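Local coordinates for protein ComZ (Thermus thermophilus, PDB 6QVI) that is a competence-associated pilin that probably sits at the pilus tip and is thought to act as a receptor for incoming DNA, at residues A[334-339]-A[355-360]; A[434-439]-A[506-511]; A[440-445]-A[482-487]; A[189-194]-A[493-498]. One frame throughout, in Å; residues are numbered along the deposited sequence.

Interaction 1 of 4, residues A[334-339]-A[355-360]; sequences GTLTLD and GGFRYT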
loop_
_atom_site.group_PDB
_atom_site.type_symbol
_atom_site.label_atom_id
_atom_site.label_comp_id
_atom_site.label_asym_id
_atom_site.label_seq_id
_atom_site.Cartn_x
_atom_site.Cartn_y
_atom_site.Cartn_z
ATOM N N GLY A 334 21.231 -23.175 -11.511
ATOM C CA GLY A 334 20.831 -22.508 -10.285
ATOM C C GLY A 334 20.609 -21.038 -10.500
ATOM O O GLY A 334 20.288 -20.305 -9.544
ATOM N N THR A 335 20.723 -20.605 -11.749
ATOM C CA THR A 335 20.529 -19.220 -12.147
ATOM C C THR A 335 19.795 -19.269 -13.470
ATOM O O THR A 335 20.306 -19.823 -14.450
ATOM C CB THR A 335 21.848 -18.446 -12.300
ATOM O OG1 THR A 335 22.433 -18.208 -11.012
ATOM C CG2 THR A 335 21.602 -17.124 -13.001
ATOM N N LEU A 336 18.606 -18.674 -13.480
ATOM C CA LEU A 336 17.771 -18.577 -14.658
ATOM C C LEU A 336 18.112 -17.241 -15.296
ATOM O O LEU A 336 17.782 -16.187 -14.756
ATOM C CB LEU A 336 16.308 -18.587 -14.251
ATOM C CG LEU A 336 15.154 -18.900 -15.191
ATOM C CD1 LEU A 336 13.923 -18.763 -14.350
ATOM C CD2 LEU A 336 15.090 -17.984 -16.337
ATOM N N THR A 337 18.719 -17.266 -16.463
ATOM C CA THR A 337 18.989 -16.034 -17.150
ATOM C C THR A 337 18.149 -16.106 -18.372
ATOM O O THR A 337 18.106 -17.089 -19.021
ATOM C CB THR A 337 20.471 -15.808 -17.449
ATOM O OG1 THR A 337 20.677 -15.632 -18.847
ATOM C CG2 THR A 337 21.285 -16.940 -16.963
ATOM N N LEU A 338 17.474 -15.045 -18.697
ATOM C CA LEU A 338 16.592 -15.088 -19.856
ATOM C C LEU A 338 17.405 -14.815 -21.115
ATOM O O LEU A 338 17.759 -15.769 -21.816
ATOM C CB LEU A 338 15.462 -14.089 -19.692
ATOM C CG LEU A 338 14.501 -14.478 -18.580
ATOM C CD1 LEU A 338 13.270 -13.663 -18.693
ATOM C CD2 LEU A 338 14.126 -15.890 -18.739
ATOM N N ASP A 339 17.710 -13.557 -21.424
ATOM C CA ASP A 339 18.631 -13.206 -22.545
ATOM C C ASP A 339 18.096 -13.672 -23.903
ATOM O O ASP A 339 16.913 -13.461 -24.212
ATOM C CB ASP A 339 20.024 -13.729 -22.210
ATOM C CG ASP A 339 21.127 -12.893 -22.843
ATOM O OD1 ASP A 339 20.802 -12.005 -23.663
ATOM O OD2 ASP A 339 22.315 -13.094 -22.496
ATOM N N GLY A 355 -0.648 -22.081 -17.613
ATOM C CA GLY A 355 0.013 -21.731 -16.367
ATOM C C GLY A 355 1.513 -21.758 -16.536
ATOM O O GLY A 355 2.053 -22.483 -17.383
ATOM N N GLY A 356 2.190 -20.980 -15.698
ATOM C CA GLY A 356 3.635 -20.876 -15.724
ATOM C C GLY A 356 4.082 -19.574 -16.350
ATOM O O GLY A 356 3.354 -18.573 -16.320
ATOM N N PHE A 357 5.259 -19.578 -16.964
ATOM C CA PHE A 357 5.725 -18.397 -17.668
ATOM C C PHE A 357 6.337 -18.825 -18.988
ATOM O O PHE A 357 6.780 -19.961 -19.152
ATOM C CB PHE A 357 6.744 -17.568 -16.855
ATOM C CG PHE A 357 8.117 -18.182 -16.772
ATOM C CD1 PHE A 357 9.063 -17.956 -17.761
ATOM C CD2 PHE A 357 8.483 -18.942 -15.674
ATOM C CE1 PHE A 357 10.337 -18.529 -17.684
ATOM C CE2 PHE A 357 9.763 -19.516 -15.588
ATOM C CZ PHE A 357 10.687 -19.302 -16.589
ATOM N N ARG A 358 6.389 -17.884 -19.920
ATOM C CA ARG A 358 6.915 -18.146 -21.249
ATOM C C ARG A 358 7.690 -16.918 -21.694
ATOM O O ARG A 358 7.226 -15.793 -21.484
ATOM C CB ARG A 358 5.791 -18.461 -22.228
ATOM C CG ARG A 358 6.273 -18.764 -23.607
ATOM C CD ARG A 358 5.376 -19.793 -24.234
ATOM N NE ARG A 358 3.985 -19.388 -24.135
ATOM C CZ ARG A 358 3.340 -18.748 -25.098
ATOM N NH1 ARG A 358 3.974 -18.456 -26.229
ATOM N NH2 ARG A 358 2.069 -18.405 -24.936
ATOM N N TYR A 359 8.890 -17.120 -22.232
ATOM C CA TYR A 359 9.757 -16.002 -22.592
ATOM C C TYR A 359 10.183 -16.116 -24.063
ATOM O O TYR A 359 11.069 -16.909 -24.402
ATOM C CB TYR A 359 10.985 -15.957 -21.691
ATOM C CG TYR A 359 12.047 -14.947 -22.115
ATOM C CD1 TYR A 359 11.704 -13.690 -22.623
ATOM C CD2 TYR A 359 13.387 -15.319 -22.158
ATOM C CE1 TYR A 359 12.697 -12.793 -23.029
ATOM C CE2 TYR A 359 14.369 -14.461 -22.599
ATOM C CZ TYR A 359 14.041 -13.183 -23.012
ATOM O OH TYR A 359 15.049 -12.321 -23.432
ATOM N N THR A 360 9.524 -15.363 -24.938
ATOM C CA THR A 360 9.890 -15.360 -26.350
ATOM C C THR A 360 11.014 -14.353 -26.600
ATOM O O THR A 360 11.202 -13.394 -25.841
ATOM C CB THR A 360 8.678 -15.050 -27.233
ATOM O OG1 THR A 360 7.515 -15.688 -26.696
ATOM C CG2 THR A 360 8.911 -15.584 -28.604
#
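Leu338 and Tyr359 bring the two backbones nearest, with 7.4 Å between their CA atoms, too far for strand pairing, so that side chains fill the space between. Leu338 follows strand 335-337 of the beta-solenoid domain, parallel to strand 380-383. Tyr359 lies on strand 357-360, whose antiparallel pairing with strand 343-348 extends a sheet in which strands 366-371, 387-392 and 419-421 run parallel, consistent with a face of the solenoid. Here an aliphatic side chain packs on an aromatic face: Leu338 CD1 lies over the Tyr359 ring in a CH-pi contact, 3.9 Å from the centroid and 15° off the ring normal. A chi1 of 172° carries the ring across to the leucine. Its far end is tied down, as Tyr359 OH donates to Asp339 O at the ring edge; the modelled length of this hydrogen bond is doubtful. With an alanine here in place of Leu338, the branched end over the ring is gone, and Tyr359 would probably lose the packing on that face and tilt more freely about its hydroxyl. Farther back, Leu336 and Phe357 point at one another, with Leu336 CD1 lying 4.0 Å from Phe357 CZ.

Interaction 2 of 4, residues A[434-439]-A[506-511]; sequences GFVAEG and ALLPSL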
loop_
_atom_site.group_PDB
_atom_site.type_symbol
_atom_site.label_atom_id
_atom_site.label_comp_id
_atom_site.label_asym_id
_atom_site.label_seq_id
_atom_site.Cartn_x
_atom_site.Cartn_y
_atom_site.Cartn_z
ATOM N N GLY A 434 4.589 -8.349 -10.465
ATOM C CA GLY A 434 5.270 -8.130 -9.211
ATOM C C GLY A 434 6.458 -9.050 -9.048
ATOM O O GLY A 434 6.487 -10.157 -9.581
ATOM N N PHE A 435 7.418 -8.613 -8.242
ATOM C CA PHE A 435 8.626 -9.397 -8.033
ATOM C C PHE A 435 8.903 -9.513 -6.547
ATOM O O PHE A 435 9.087 -8.498 -5.862
ATOM C CB PHE A 435 9.802 -8.763 -8.760
ATOM C CG PHE A 435 9.683 -8.867 -10.245
ATOM C CD1 PHE A 435 10.270 -9.928 -10.923
ATOM C CD2 PHE A 435 8.933 -7.937 -10.962
ATOM C CE1 PHE A 435 10.142 -10.047 -12.281
ATOM C CE2 PHE A 435 8.804 -8.056 -12.320
ATOM C CZ PHE A 435 9.417 -9.113 -12.985
ATOM N N VAL A 436 8.971 -10.747 -6.066
ATOM C CA VAL A 436 9.392 -11.029 -4.704
ATOM C C VAL A 436 10.761 -11.670 -4.817
ATOM O O VAL A 436 10.928 -12.668 -5.526
ATOM C CB VAL A 436 8.392 -11.936 -3.965
ATOM C CG1 VAL A 436 8.863 -12.247 -2.546
ATOM C CG2 VAL A 436 7.026 -11.269 -3.929
ATOM N N ALA A 437 11.748 -11.066 -4.160
ATOM C CA ALA A 437 13.086 -11.639 -4.089
ATOM C C ALA A 437 13.495 -11.712 -2.625
ATOM O O ALA A 437 13.614 -10.675 -1.962
ATOM C CB ALA A 437 14.087 -10.794 -4.890
ATOM N N GLU A 438 13.739 -12.928 -2.129
ATOM C CA GLU A 438 14.129 -13.059 -0.730
ATOM C C GLU A 438 15.521 -12.504 -0.504
ATOM O O GLU A 438 15.860 -12.115 0.620
ATOM C CB GLU A 438 14.032 -14.533 -0.289
ATOM C CG GLU A 438 14.630 -14.832 1.082
ATOM C CD GLU A 438 14.285 -16.251 1.629
ATOM O OE1 GLU A 438 14.511 -16.483 2.852
ATOM O OE2 GLU A 438 13.793 -17.119 0.869
ATOM N N GLY A 439 16.325 -12.430 -1.559
ATOM C CA GLY A 439 17.670 -11.917 -1.435
ATOM C C GLY A 439 17.705 -10.475 -1.895
ATOM O O GLY A 439 16.924 -9.644 -1.402
ATOM N N ALA A 506 -1.586 -10.507 -6.065
ATOM C CA ALA A 506 -2.079 -11.087 -4.820
ATOM C C ALA A 506 -0.937 -11.502 -3.890
ATOM O O ALA A 506 -1.078 -11.428 -2.654
ATOM C CB ALA A 506 -2.987 -12.283 -5.121
ATOM N N LEU A 507 0.197 -11.982 -4.439
ATOM C CA LEU A 507 1.143 -12.549 -3.492
ATOM C C LEU A 507 2.180 -11.536 -3.001
ATOM O O LEU A 507 3.123 -11.915 -2.290
ATOM C CB LEU A 507 1.815 -13.796 -4.073
ATOM C CG LEU A 507 0.865 -14.918 -4.513
ATOM C CD1 LEU A 507 1.745 -15.988 -5.219
ATOM C CD2 LEU A 507 -0.042 -15.526 -3.439
ATOM N N LEU A 508 1.932 -10.280 -3.204
ATOM C CA LEU A 508 2.736 -9.207 -2.650
ATOM C C LEU A 508 2.159 -8.786 -1.291
ATOM O O LEU A 508 1.028 -9.124 -0.960
ATOM C CB LEU A 508 2.717 -8.020 -3.610
ATOM C CG LEU A 508 3.777 -7.893 -4.690
ATOM C CD1 LEU A 508 5.051 -7.261 -4.142
ATOM C CD2 LEU A 508 4.064 -9.255 -5.270
ATOM N N PRO A 509 2.932 -8.110 -0.444
ATOM C CA PRO A 509 2.383 -7.637 0.834
ATOM C C PRO A 509 1.403 -6.481 0.631
ATOM O O PRO A 509 1.590 -5.644 -0.256
ATOM C CB PRO A 509 3.627 -7.178 1.607
ATOM C CG PRO A 509 4.779 -7.823 0.906
ATOM C CD PRO A 509 4.387 -7.907 -0.528
ATOM N N SER A 510 0.339 -6.443 1.443
ATOM C CA SER A 510 -0.530 -5.259 1.479
ATOM C C SER A 510 -0.453 -4.665 2.897
ATOM O O SER A 510 -1.252 -4.997 3.775
ATOM C CB SER A 510 -1.984 -5.589 1.036
ATOM O OG SER A 510 -2.804 -5.975 2.130
ATOM N N LEU A 511 0.487 -3.743 3.084
ATOM C CA LEU A 511 0.823 -3.183 4.387
ATOM C C LEU A 511 -0.231 -2.179 4.845
ATOM O O LEU A 511 -0.533 -1.213 4.128
ATOM C CB LEU A 511 2.178 -2.492 4.297
ATOM C CG LEU A 511 3.323 -3.335 3.711
ATOM C CD1 LEU A 511 4.668 -2.591 3.594
ATOM C CD2 LEU A 511 3.507 -4.562 4.626
#
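Val436 of the solenoid strand 432-437 meets Leu508 of the loop that leads out of the solenoid toward strand 517-529, which belongs to the antiparallel sheet of the pseudopilin-like domain. It is a compact example of how an irregular connection can be seated on a regular surface by apolar packing, with no hydrogen bond between the two segments. The one close side-chain approach is between branches, Val436 CG2 lying 3.8 Å from Leu508 CD2. The side chains run antiparallel and meet through one methyl each. Val436 presents CG2 because its chi1 of 179° sends CG1 to the far side from the backbone N, which leaves CG2 beside that nitrogen and turned to the loop. Gly434 adds a bare backbone surface: its CA is 4.3 Å from Leu508 CD2, and a CB there would run into that methyl. Val436 CG2 also lies 4.3 Å from Leu507 O, a carbonyl that accepts a hydrogen bond from Trp294 NE1. Helix 294-301 therefore flanks the contact, with Trp294 touching Val436 and Leu298 touching Leu507, while strand 398-406, the parallel neighbour of strand 432-437, offers Thr400 to Leu508.

Interaction 3 of 4, residues A[440-445]-A[482-487]; sequences DIYQRG and NQMSCN
Tyr442 reaches from strand 441-443 of the solenoid to the backbone of the disulfide-bearing loop at Gln483, and the contact divides into a firm, buried half and a looser, exposed one. On the firm side Tyr442 OH donates to Gln483 O over 2.5 Å, meeting the carbonyl at a C=O...donor angle of 146° and 26° out of its plane. A chi1 of -155° swings the ring away from the backbone N, which lets the hydroxyl arrive at the loop. The guanidinium of Arg444 lies on one face of this ring, Arg444 NH2 standing 3.5 Å above the plane of Tyr442, while Arg444 NH1 forms a salt bridge with Asp414. The loose side belongs to Met484, exposed and bent, which comes to the ring edge instead of its face: Met484 CG is 4.1 Å from Tyr442 CE2, and SD makes a Met-aromatic contact 5.5 Å from the Tyr442 ring centroid. Tyr442 OH also hydrogen-bonds Thr478 OG1, and Cys486 is bonded to Cys476. A phenylalanine in place of Tyr442 lacks the hydroxyl and would probably leave Gln483 O and Thr478 OG1 without this partner, holding the loop less firmly at that point. The chemistry thus implies a polar tie and a covalent one holding the same loop against strands 441-443 and 474-478, which flank strand 457-461, with sulfur and methylene packing as a weaker addition.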
loop_
_atom_site.group_PDB
_atom_site.type_symbol
_atom_site.label_atom_id
_atom_site.label_comp_id
_atom_site.label_asym_id
_atom_site.label_seq_id
_atom_site.Cartn_x
_atom_site.Cartn_y
_atom_site.Cartn_z
ATOM N N ASP A 440 18.601 -10.166 -2.828
ATOM C CA ASP A 440 18.823 -8.816 -3.322
ATOM C C ASP A 440 18.210 -8.604 -4.703
ATOM O O ASP A 440 18.005 -9.548 -5.476
ATOM C CB ASP A 440 20.316 -8.519 -3.387
ATOM C CG ASP A 440 20.971 -8.487 -2.025
ATOM O OD1 ASP A 440 20.275 -8.690 -1.003
ATOM O OD2 ASP A 440 22.205 -8.271 -1.983
ATOM N N ILE A 441 17.967 -7.332 -5.027
ATOM C CA ILE A 441 17.525 -6.920 -6.357
ATOM C C ILE A 441 18.468 -5.850 -6.874
ATOM O O ILE A 441 18.690 -4.832 -6.214
ATOM C CB ILE A 441 16.086 -6.375 -6.386
ATOM C CG1 ILE A 441 15.091 -7.481 -6.114
ATOM C CG2 ILE A 441 15.796 -5.723 -7.756
ATOM C CD1 ILE A 441 13.750 -7.082 -6.497
ATOM N N TYR A 442 18.960 -6.052 -8.081
ATOM C CA TYR A 442 19.804 -5.088 -8.752
ATOM C C TYR A 442 19.102 -4.725 -10.043
ATOM O O TYR A 442 18.896 -5.594 -10.904
ATOM C CB TYR A 442 21.193 -5.672 -9.024
ATOM C CG TYR A 442 22.299 -4.639 -9.162
ATOM C CD1 TYR A 442 22.213 -3.603 -10.084
ATOM C CD2 TYR A 442 23.401 -4.670 -8.313
ATOM C CE1 TYR A 442 23.218 -2.653 -10.176
ATOM C CE2 TYR A 442 24.395 -3.727 -8.385
ATOM C CZ TYR A 442 24.312 -2.719 -9.320
ATOM O OH TYR A 442 25.329 -1.774 -9.389
ATOM N N GLN A 443 18.768 -3.445 -10.195
ATOM C CA GLN A 443 18.209 -2.935 -11.443
ATOM C C GLN A 443 19.261 -2.098 -12.180
ATOM O O GLN A 443 19.605 -0.992 -11.740
ATOM C CB GLN A 443 16.955 -2.107 -11.174
ATOM C CG GLN A 443 16.572 -1.190 -12.316
ATOM C CD GLN A 443 15.455 -0.266 -11.933
ATOM O OE1 GLN A 443 14.799 -0.472 -10.915
ATOM N NE2 GLN A 443 15.189 0.737 -12.762
ATOM N N ARG A 444 19.724 -2.595 -13.329
ATOM C CA ARG A 444 20.539 -1.769 -14.210
ATOM C C ARG A 444 19.804 -1.322 -15.479
ATOM O O ARG A 444 20.348 -0.484 -16.224
ATOM C CB ARG A 444 21.851 -2.492 -14.599
ATOM C CG ARG A 444 22.503 -3.362 -13.506
ATOM C CD ARG A 444 23.766 -4.125 -13.964
ATOM N NE ARG A 444 24.526 -4.644 -12.819
ATOM C CZ ARG A 444 24.287 -5.787 -12.176
ATOM N NH1 ARG A 444 23.298 -6.596 -12.535
ATOM N NH2 ARG A 444 25.054 -6.108 -11.144
ATOM N N GLY A 445 18.589 -1.836 -15.731
ATOM C CA GLY A 445 17.740 -1.281 -16.779
ATOM C C GLY A 445 17.253 0.118 -16.455
ATOM O O GLY A 445 17.134 0.509 -15.293
ATOM N N ASN A 482 28.765 -2.107 -12.891
ATOM C CA ASN A 482 29.980 -2.720 -12.362
ATOM C C ASN A 482 30.010 -2.769 -10.837
ATOM O O ASN A 482 30.647 -3.651 -10.253
ATOM C CB ASN A 482 31.169 -1.882 -12.836
ATOM C CG ASN A 482 31.007 -1.421 -14.266
ATOM O OD1 ASN A 482 30.218 -1.987 -15.025
ATOM N ND2 ASN A 482 31.698 -0.341 -14.621
ATOM N N GLN A 483 29.382 -1.797 -10.224
ATOM C CA GLN A 483 29.519 -1.639 -8.805
ATOM C C GLN A 483 28.534 -2.269 -7.903
ATOM O O GLN A 483 27.439 -2.556 -8.263
ATOM C CB GLN A 483 29.537 -0.150 -8.506
ATOM C CG GLN A 483 30.545 0.258 -7.457
ATOM C CD GLN A 483 31.935 0.285 -8.002
ATOM O OE1 GLN A 483 32.132 0.446 -9.194
ATOM N NE2 GLN A 483 32.907 0.144 -7.133
ATOM N N MET A 484 28.968 -2.468 -6.688
ATOM C CA MET A 484 28.115 -2.995 -5.671
ATOM C C MET A 484 28.339 -2.268 -4.364
ATOM O O MET A 484 27.829 -2.680 -3.335
ATOM C CB MET A 484 28.360 -4.466 -5.499
ATOM C CG MET A 484 27.688 -5.281 -6.571
ATOM S SD MET A 484 26.568 -6.387 -5.782
ATOM C CE MET A 484 27.306 -6.492 -4.170
ATOM N N SER A 485 29.114 -1.188 -4.411
ATOM C CA SER A 485 29.403 -0.373 -3.256
ATOM C C SER A 485 28.339 0.677 -3.214
ATOM O O SER A 485 28.046 1.334 -4.192
ATOM C CB SER A 485 30.792 0.228 -3.346
ATOM O OG SER A 485 31.750 -0.705 -2.877
ATOM N N CYS A 486 27.756 0.801 -2.046
ATOM C CA CYS A 486 26.647 1.690 -1.835
ATOM C C CYS A 486 26.942 3.156 -1.801
ATOM O O CYS A 486 26.075 3.943 -2.078
ATOM C CB CYS A 486 25.953 1.302 -0.546
ATOM S SG CYS A 486 24.846 -0.079 -0.803
ATOM N N ASN A 487 28.144 3.549 -1.429
ATOM C CA ASN A 487 28.396 4.970 -1.380
ATOM C C ASN A 487 28.279 5.598 -2.752
ATOM O O ASN A 487 29.120 5.414 -3.609
ATOM C CB ASN A 487 29.727 5.304 -0.725
ATOM C CG ASN A 487 29.637 6.540 0.141
ATOM O OD1 ASN A 487 28.580 7.151 0.237
ATOM N ND2 ASN A 487 30.740 6.909 0.779
#

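Interaction 4 of 4, residues A[189-194]-A[493-498]; sequences TTYSEV and EVVYIR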
loop_
_atom_site.group_PDB
_atom_site.type_symbol
_atom_site.label_atom_id
_atom_site.label_comp_id
_atom_site.label_asym_id
_atom_site.label_seq_id
_atom_site.Cartn_x
_atom_site.Cartn_y
_atom_site.Cartn_z
ATOM N N THR A 189 5.504 12.511 -18.529
ATOM C CA THR A 189 6.040 13.104 -19.741
ATOM C C THR A 189 7.531 13.398 -19.653
ATOM O O THR A 189 8.186 13.495 -20.690
ATOM C CB THR A 189 5.257 14.377 -20.011
ATOM O OG1 THR A 189 5.614 15.358 -19.031
ATOM C CG2 THR A 189 3.759 14.080 -19.882
ATOM N N THR A 190 8.082 13.521 -18.444
ATOM C CA THR A 190 9.503 13.806 -18.254
ATOM C C THR A 190 10.413 12.612 -18.508
ATOM O O THR A 190 11.634 12.773 -18.421
ATOM C CB THR A 190 9.780 14.366 -16.856
ATOM O OG1 THR A 190 11.106 14.905 -16.834
ATOM C CG2 THR A 190 9.696 13.291 -15.824
ATOM N N TYR A 191 9.872 11.433 -18.807
ATOM C CA TYR A 191 10.681 10.237 -18.980
ATOM C C TYR A 191 10.585 9.741 -20.415
ATOM O O TYR A 191 9.596 9.993 -21.110
ATOM C CB TYR A 191 10.261 9.135 -18.002
ATOM C CG TYR A 191 10.081 9.640 -16.592
ATOM C CD1 TYR A 191 11.181 9.859 -15.767
ATOM C CD2 TYR A 191 8.808 9.881 -16.067
ATOM C CE1 TYR A 191 11.025 10.324 -14.466
ATOM C CE2 TYR A 191 8.644 10.337 -14.753
ATOM C CZ TYR A 191 9.763 10.558 -13.971
ATOM O OH TYR A 191 9.646 11.029 -12.693
ATOM N N SER A 192 11.642 9.048 -20.855
ATOM C CA SER A 192 11.796 8.679 -22.259
ATOM C C SER A 192 10.753 7.687 -22.750
ATOM O O SER A 192 10.942 6.467 -22.651
ATOM C CB SER A 192 13.182 8.076 -22.510
ATOM O OG SER A 192 14.193 8.753 -21.790
ATOM N N GLU A 193 9.689 8.227 -23.349
ATOM C CA GLU A 193 8.667 7.476 -24.077
ATOM C C GLU A 193 8.162 6.267 -23.284
ATOM O O GLU A 193 8.084 5.142 -23.783
ATOM C CB GLU A 193 9.201 7.072 -25.449
ATOM C CG GLU A 193 9.901 8.234 -26.193
ATOM C CD GLU A 193 9.025 9.468 -26.408
ATOM O OE1 GLU A 193 8.513 9.645 -27.536
ATOM O OE2 GLU A 193 8.866 10.268 -25.459
ATOM N N VAL A 194 7.787 6.523 -22.034
ATOM C CA VAL A 194 7.187 5.525 -21.159
ATOM C C VAL A 194 5.749 5.855 -20.831
ATOM O O VAL A 194 5.114 5.130 -20.057
ATOM C CB VAL A 194 7.989 5.335 -19.858
ATOM C CG1 VAL A 194 9.464 5.228 -20.166
ATOM C CG2 VAL A 194 7.690 6.472 -18.861
ATOM N N GLU A 493 16.025 7.253 -8.962
ATOM C CA GLU A 493 14.696 7.777 -8.672
ATOM C C GLU A 493 13.646 6.673 -8.602
ATOM O O GLU A 493 13.682 5.707 -9.365
ATOM C CB GLU A 493 14.318 8.880 -9.692
ATOM C CG GLU A 493 12.808 9.120 -9.851
ATOM C CD GLU A 493 12.457 10.333 -10.711
ATOM O OE1 GLU A 493 13.360 11.086 -11.136
ATOM O OE2 GLU A 493 11.250 10.575 -10.895
ATOM N N VAL A 494 12.694 6.828 -7.688
ATOM C CA VAL A 494 11.594 5.892 -7.548
ATOM C C VAL A 494 10.305 6.682 -7.655
ATOM O O VAL A 494 10.133 7.699 -6.974
ATOM C CB VAL A 494 11.621 5.100 -6.221
ATOM C CG1 VAL A 494 10.497 4.042 -6.218
ATOM C CG2 VAL A 494 12.993 4.454 -5.952
ATOM N N VAL A 495 9.381 6.199 -8.471
ATOM C CA VAL A 495 8.146 6.913 -8.707
ATOM C C VAL A 495 7.012 6.040 -8.219
ATOM O O VAL A 495 6.747 4.970 -8.781
ATOM C CB VAL A 495 7.987 7.273 -10.182
ATOM C CG1 VAL A 495 6.651 7.959 -10.435
ATOM C CG2 VAL A 495 9.152 8.181 -10.584
ATOM N N TYR A 496 6.361 6.473 -7.148
ATOM C CA TYR A 496 5.305 5.658 -6.591
ATOM C C TYR A 496 4.077 5.765 -7.475
ATOM O O TYR A 496 3.553 6.859 -7.697
ATOM C CB TYR A 496 5.007 6.065 -5.159
ATOM C CG TYR A 496 3.765 5.387 -4.635
ATOM C CD1 TYR A 496 2.880 6.064 -3.830
ATOM C CD2 TYR A 496 3.529 4.036 -4.870
ATOM C CE1 TYR A 496 1.770 5.447 -3.335
ATOM C CE2 TYR A 496 2.395 3.406 -4.377
ATOM C CZ TYR A 496 1.525 4.119 -3.607
ATOM O OH TYR A 496 0.395 3.507 -3.110
ATOM N N ILE A 497 3.599 4.625 -7.952
ATOM C CA ILE A 497 2.374 4.559 -8.725
ATOM C C ILE A 497 1.428 3.612 -8.001
ATOM O O ILE A 497 1.657 2.398 -7.959
ATOM C CB ILE A 497 2.627 4.082 -10.156
ATOM C CG1 ILE A 497 3.531 5.051 -10.887
ATOM C CG2 ILE A 497 1.323 3.924 -10.912
ATOM C CD1 ILE A 497 3.709 4.707 -12.363
ATOM N N ARG A 498 0.342 4.162 -7.476
ATOM C CA ARG A 498 -0.633 3.361 -6.762
ATOM C C ARG A 498 -1.195 2.301 -7.693
ATOM O O ARG A 498 -1.458 2.564 -8.863
ATOM C CB ARG A 498 -1.748 4.264 -6.243
ATOM C CG ARG A 498 -3.094 3.600 -6.002
ATOM C CD ARG A 498 -4.178 4.651 -5.663
ATOM N NE ARG A 498 -4.184 5.036 -4.254
ATOM C CZ ARG A 498 -4.706 6.168 -3.782
ATOM N NH1 ARG A 498 -5.271 7.043 -4.606
ATOM N NH2 ARG A 498 -4.675 6.422 -2.477
#
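Tyr191 and Glu493 reach toward each other, the phenol from the loop after strand 180-187 and the carboxylate from strand 491-496. With ring and carboxylate planes 75° apart, the flat ends do not stack; one carboxylate oxygen, OE2, makes the bond. Tyr191 OH donates to this Glu493 OE2, which sits at the edge of the ring near its plane; the very short modelled length is best treated as approximate. The glutamate gets there by staying stretched out, chi1 157° turning the chain away from its own nitrogen and the rest continuing extended. Two residues on, Val495 rises from the same side of the strand and crosses the tyrosine at a slant, its CG2 3.6 Å from Tyr191 OH and 4.2 Å from Tyr191 CZ. The phenol end thus meets a carboxylate oxygen, probably charged, with an apolar methyl beside it, a simple case of a polar bond formed next to hydrocarbon. Phe467, on strand 465-467, packs with Tyr191 edge-to-face. Strand 491-496 runs parallel to both strand 465-467 and strand 153-157, and Arg157 of the latter touches Tyr191 and Glu493, so the loop lies across neighbouring strands of the solenoid.

Overall arrangement
All four contacts lie in or beside the solenoid part, their centres 19 to 26 Å apart, and none touches another beyond the adjoining segments of interactions 2 and 3, whose strands 432-437 and 441-443 are consecutive. These strands, like strand 335-337 of interaction 1, belong to the stacked parallel faces of the solenoid; strand 357-360 of interaction 1 lies in a further mixed sheet, and strand 491-496 of interaction 4 in another group. Along the chain interaction 1 closes first, inside the long loop of interaction 4; interaction 3 is nested within both 2 and 4, and these two cross. Interaction 2 joins the solenoid to the chain returning to the pilin-like part.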